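Local coordinates for protein Tox3 (Phaeosphaeria nodorum, PDB 6WES) that is a secreted fungal necrotrophic effector, probably acting as a toxin on the host plant through recognition by the product of the susceptibility gene Snn3, at residues A[75-81]-A[96-102]. Numbering follows the deposited sequence.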
ATOM      1  N   ILE A  75       4.102   0.594   6.205  1.00 10.49           N
ATOM      2  CA  ILE A  75       4.762   0.760   4.913  1.00  8.80           C
ATOM      3  C   ILE A  75       3.825   1.534   3.997  1.00  9.36           C
ATOM      4  O   ILE A  75       2.623   1.579   4.223  1.00 10.21           O
ATOM      5  CB  ILE A  75       5.120  -0.629   4.330  1.00 10.66           C
ATOM      6  CG1 ILE A  75       6.248  -0.540   3.290  1.00 10.00           C
ATOM      7  CG2 ILE A  75       3.912  -1.326   3.759  1.00 12.27           C
ATOM      8  CD1 ILE A  75       7.634  -0.245   3.918  1.00 14.31           C
ATOM      9  N   THR A  76       4.376   2.153   2.954  1.00  9.35           N
ATOM     10  CA  THR A  76       3.555   2.806   1.937  1.00  9.27           C
ATOM     11  C   THR A  76       3.705   2.048   0.624  1.00 10.00           C
ATOM     12  O   THR A  76       4.829   1.865   0.136  1.00 10.88           O
ATOM     13  CB  THR A  76       3.975   4.271   1.775  1.00 12.00           C
ATOM     14  OG1 THR A  76       3.774   4.957   3.024  1.00 18.64           O
ATOM     15  CG2 THR A  76       3.174   4.953   0.656  1.00 14.01           C
ATOM     16  N   ALA A  77       2.591   1.595   0.058  1.00  9.46           N
ATOM     17  CA  ALA A  77       2.582   0.988  -1.268  1.00  8.39           C
ATOM     18  C   ALA A  77       2.367   2.070  -2.313  1.00  9.46           C
ATOM     19  O   ALA A  77       1.480   2.920  -2.152  1.00 11.90           O
ATOM     20  CB  ALA A  77       1.453  -0.043  -1.341  1.00 10.94           C
ATOM     21  N   ILE A  78       3.148   2.040  -3.383  1.00  9.51           N
ATOM     22  CA  ILE A  78       3.093   3.051  -4.434  1.00  9.03           C
ATOM     23  C   ILE A  78       2.577   2.394  -5.705  1.00 10.50           C
ATOM     24  O   ILE A  78       3.098   1.351  -6.121  1.00 12.44           O
ATOM     25  CB  ILE A  78       4.493   3.634  -4.703  1.00 11.16           C
ATOM     26  CG1 ILE A  78       5.168   4.125  -3.430  1.00 15.29           C
ATOM     27  CG2 ILE A  78       4.412   4.742  -5.763  1.00 14.08           C
ATOM     28  CD1 ILE A  78       4.530   5.370  -2.868  1.00 16.51           C
ATOM     29  N   HIS A  79       1.577   3.015  -6.342  1.00 10.39           N
ATOM     30  CA  HIS A  79       0.956   2.527  -7.562  1.00 10.85           C
ATOM     31  C   HIS A  79       0.955   3.670  -8.571  1.00 12.81           C
ATOM     32  O   HIS A  79       0.431   4.742  -8.275  1.00 12.31           O
ATOM     33  CB  HIS A  79      -0.492   2.092  -7.248  1.00 13.43           C
ATOM     34  CG  HIS A  79      -1.328   1.794  -8.456  1.00 14.53           C
ATOM     35  ND1 HIS A  79      -0.896   1.012  -9.500  1.00 15.83           N
ATOM     36  CD2 HIS A  79      -2.596   2.163  -8.763  1.00 13.95           C
ATOM     37  CE1 HIS A  79      -1.853   0.918 -10.409  1.00 15.61           C
ATOM     38  NE2 HIS A  79      -2.898   1.605  -9.979  1.00 16.01           N
ATOM     39  N   ASP A  80       1.547   3.454  -9.747  1.00 11.59           N
ATOM     40  CA  ASP A  80       1.579   4.447 -10.822  1.00 11.33           C
ATOM     41  C   ASP A  80       0.696   3.993 -11.983  1.00 13.13           C
ATOM     42  O   ASP A  80       0.693   2.812 -12.341  1.00 14.53           O
ATOM     43  CB  ASP A  80       3.020   4.628 -11.338  1.00 18.10           C
ATOM     44  CG  ASP A  80       3.992   4.990 -10.227  1.00 25.00           C
ATOM     45  OD1 ASP A  80       3.712   5.969  -9.510  1.00 22.69           O
ATOM     46  OD2 ASP A  80       5.024   4.286 -10.048  1.00 28.62           O
ATOM     47  N   PHE A  81      -0.072   4.917 -12.566  1.00 11.72           N
ATOM     48  CA  PHE A  81      -0.877   4.571 -13.737  1.00 13.14           C
ATOM     49  C   PHE A  81      -1.134   5.827 -14.548  1.00 14.20           C
ATOM     50  O   PHE A  81      -1.007   6.937 -14.046  1.00 14.91           O
ATOM     51  CB  PHE A  81      -2.204   3.869 -13.364  1.00 14.06           C
ATOM     52  CG  PHE A  81      -3.102   4.683 -12.472  1.00 13.70           C
ATOM     53  CD1 PHE A  81      -2.853   4.771 -11.115  1.00 14.17           C
ATOM     54  CD2 PHE A  81      -4.196   5.358 -12.996  1.00 14.64           C
ATOM     55  CE1 PHE A  81      -3.673   5.528 -10.289  1.00 14.67           C
ATOM     56  CE2 PHE A  81      -5.013   6.127 -12.175  1.00 14.78           C
ATOM     57  CZ  PHE A  81      -4.757   6.200 -10.829  1.00 15.41           C
ATOM     58  N   TYR A  96      -0.710   9.388 -12.754  1.00 11.15           N
ATOM     59  CA  TYR A  96      -1.234   9.353 -11.395  1.00  9.95           C
ATOM     60  C   TYR A  96      -0.348   8.479 -10.539  1.00 13.65           C
ATOM     61  O   TYR A  96       0.171   7.462 -11.005  1.00 16.13           O
ATOM     62  CB  TYR A  96      -2.631   8.743 -11.364  1.00 11.44           C
ATOM     63  CG  TYR A  96      -3.587   9.615 -12.095  1.00 10.96           C
ATOM     64  CD1 TYR A  96      -4.254  10.641 -11.444  1.00 11.79           C
ATOM     65  CD2 TYR A  96      -3.804   9.423 -13.455  1.00 11.32           C
ATOM     66  CE1 TYR A  96      -5.116  11.478 -12.143  1.00 11.53           C
ATOM     67  CE2 TYR A  96      -4.634  10.241 -14.150  1.00 12.04           C
ATOM     68  CZ  TYR A  96      -5.284  11.265 -13.484  1.00 11.60           C
ATOM     69  OH  TYR A  96      -6.115  12.093 -14.203  1.00 15.20           O
ATOM     70  N   GLN A  97      -0.182   8.874  -9.290  1.00 10.41           N
ATOM     71  CA  GLN A  97       0.512   8.049  -8.314  1.00 10.31           C
ATOM     72  C   GLN A  97      -0.328   7.960  -7.048  1.00 10.57           C
ATOM     73  O   GLN A  97      -0.663   8.993  -6.441  1.00 11.09           O
ATOM     74  CB  GLN A  97       1.862   8.656  -7.992  1.00 10.58           C
ATOM     75  CG  GLN A  97       2.667   7.790  -7.035  1.00 10.79           C
ATOM     76  CD  GLN A  97       4.085   8.276  -6.949  1.00 12.10           C
ATOM     77  OE1 GLN A  97       4.432   9.043  -6.046  1.00 13.94           O
ATOM     78  NE2 GLN A  97       4.915   7.842  -7.894  1.00 13.26           N
ATOM     79  N   LEU A  98      -0.664   6.737  -6.663  1.00  9.49           N
ATOM     80  CA  LEU A  98      -1.435   6.455  -5.460  1.00  9.08           C
ATOM     81  C   LEU A  98      -0.476   5.957  -4.391  1.00  9.66           C
ATOM     82  O   LEU A  98       0.365   5.085  -4.657  1.00 11.31           O
ATOM     83  CB  LEU A  98      -2.463   5.374  -5.770  1.00 11.05           C
ATOM     84  CG  LEU A  98      -3.290   4.850  -4.598  1.00 11.14           C
ATOM     85  CD1 LEU A  98      -4.069   6.003  -3.921  1.00 13.45           C
ATOM     86  CD2 LEU A  98      -4.229   3.800  -5.124  1.00 14.81           C
ATOM     87  N   ARG A  99      -0.545   6.566  -3.219  1.00  8.80           N
ATOM     88  CA  ARG A  99       0.331   6.231  -2.099  1.00  8.42           C
ATOM     89  C   ARG A  99      -0.558   5.685  -0.985  1.00  9.47           C
ATOM     90  O   ARG A  99      -1.318   6.434  -0.351  1.00 10.20           O
ATOM     91  CB  ARG A  99       1.108   7.465  -1.661  1.00  9.72           C
ATOM     92  CG  ARG A  99       1.942   8.052  -2.791  1.00 10.97           C
ATOM     93  CD  ARG A  99       2.704   9.302  -2.387  1.00 11.37           C
ATOM     94  NE  ARG A  99       3.281   9.927  -3.569  1.00 12.69           N
ATOM     95  CZ  ARG A  99       3.644  11.207  -3.643  1.00 12.54           C
ATOM     96  NH1 ARG A  99       3.527  11.995  -2.571  1.00 15.54           N
ATOM     97  NH2 ARG A  99       4.148  11.677  -4.768  1.00 14.19           N
ATOM     98  N   GLN A 100      -0.491   4.385  -0.757  1.00  9.01           N
ATOM     99  CA  GLN A 100      -1.436   3.687   0.116  1.00  8.36           C
ATOM    100  C   GLN A 100      -0.712   3.074   1.310  1.00  8.81           C
ATOM    101  O   GLN A 100       0.042   2.095   1.139  1.00 10.11           O
ATOM    102  CB  GLN A 100      -2.141   2.613  -0.708  1.00  9.28           C
ATOM    103  CG  GLN A 100      -3.082   1.692   0.077  1.00  9.77           C
ATOM    104  CD  GLN A 100      -4.227   2.453   0.698  1.00 10.48           C
ATOM    105  OE1 GLN A 100      -5.144   2.885  -0.004  1.00 11.89           O
ATOM    106  NE2 GLN A 100      -4.189   2.632   2.021  1.00 10.75           N
ATOM    107  N   PRO A 101      -0.879   3.594   2.522  1.00  8.04           N
ATOM    108  CA  PRO A 101      -0.234   2.987   3.694  1.00  9.66           C
ATOM    109  C   PRO A 101      -0.924   1.703   4.117  1.00  9.87           C
ATOM    110  O   PRO A 101      -2.131   1.522   3.919  1.00 10.11           O
ATOM    111  CB  PRO A 101      -0.394   4.043   4.796  1.00 10.43           C
ATOM    112  CG  PRO A 101      -0.857   5.290   4.120  1.00 13.69           C
ATOM    113  CD  PRO A 101      -1.549   4.868   2.843  1.00 10.24           C
ATOM    114  N   PHE A 102      -0.129   0.808   4.717  1.00  9.44           N
ATOM    115  CA  PHE A 102      -0.630  -0.378   5.411  1.00 10.08           C
ATOM    116  C   PHE A 102       0.156  -0.547   6.701  1.00 11.01           C
ATOM    117  O   PHE A 102       1.348  -0.243   6.750  1.00 10.89           O
ATOM    118  CB  PHE A 102      -0.437  -1.667   4.591  1.00 10.92           C
ATOM    119  CG  PHE A 102      -1.267  -1.729   3.335  1.00 10.06           C
ATOM    120  CD1 PHE A 102      -2.576  -2.179   3.399  1.00  9.45           C
ATOM    121  CD2 PHE A 102      -0.739  -1.341   2.099  1.00  9.70           C
ATOM    122  CE1 PHE A 102      -3.364  -2.236   2.265  1.00 11.68           C
ATOM    123  CE2 PHE A 102      -1.519  -1.397   0.931  1.00  9.25           C
ATOM    124  CZ  PHE A 102      -2.827  -1.851   1.027  1.00 10.85           C
TER
HETATM  125  O   HOH W   1       3.418   7.956 -10.930  1.00 33.03           O
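Asp80 and Gln97 face each other in a non-hydrogen-bonded pair of two antiparallel strands, and their side chains run alongside one another in the same direction. The Gln97 amide sends NE2 to the syn side of Asp80 OD1 at 2.8 Å, within its own amide plane, although the amide and carboxylate planes are turned 45° apart. The other end of that amide is held too: Arg99 grips Gln97 OE1 side-on, through NE and NH2, both at 2.9 Å. A chain of hydrogen bonds running Asp80, Gln97, Arg99 thus crosses the strands once and fixes which way the Gln97 amide is flipped; the positive group may polarise it further toward Asp80. Ile78 fits in beside this chain, its CG2 against Gln97 CG and its CD1 3.7 Å from Arg99 CG.

The reverse face carries most of the aromatic side chains, along with His79, which bonds to Arg25. With CG set between its backbone N and carbonyl carbon (chi1 59°), Phe81 swings its ring over the partner strand, where Tyr96 CB lies 3.6 Å from the ring centroid in a CH-pi contact. The two rings are nearly parallel, at 15°, but displaced so that little of one ring lies above the other. Arg25 adds a cation-pi contact to Phe81, and Tyr96 OH bonds to Glu129. Farther along, Ala77 CB meets the edge of the Phe102 ring, 4.0 Å from CE2.

Paired backbone bonds join Ile75 to Phe102, Ala77 to Gln100, His79 to Leu98 and Phe81 to Tyr96. Such alternation, a mixed face bearing a polar cluster and a second face whose Leu98 and Phe102 pack on strands 2-16 and 23-36, is characteristic of an antiparallel beta hairpin in a barrel wall, here strands 72-85 and 92-105 of the SnTox3 beta barrel.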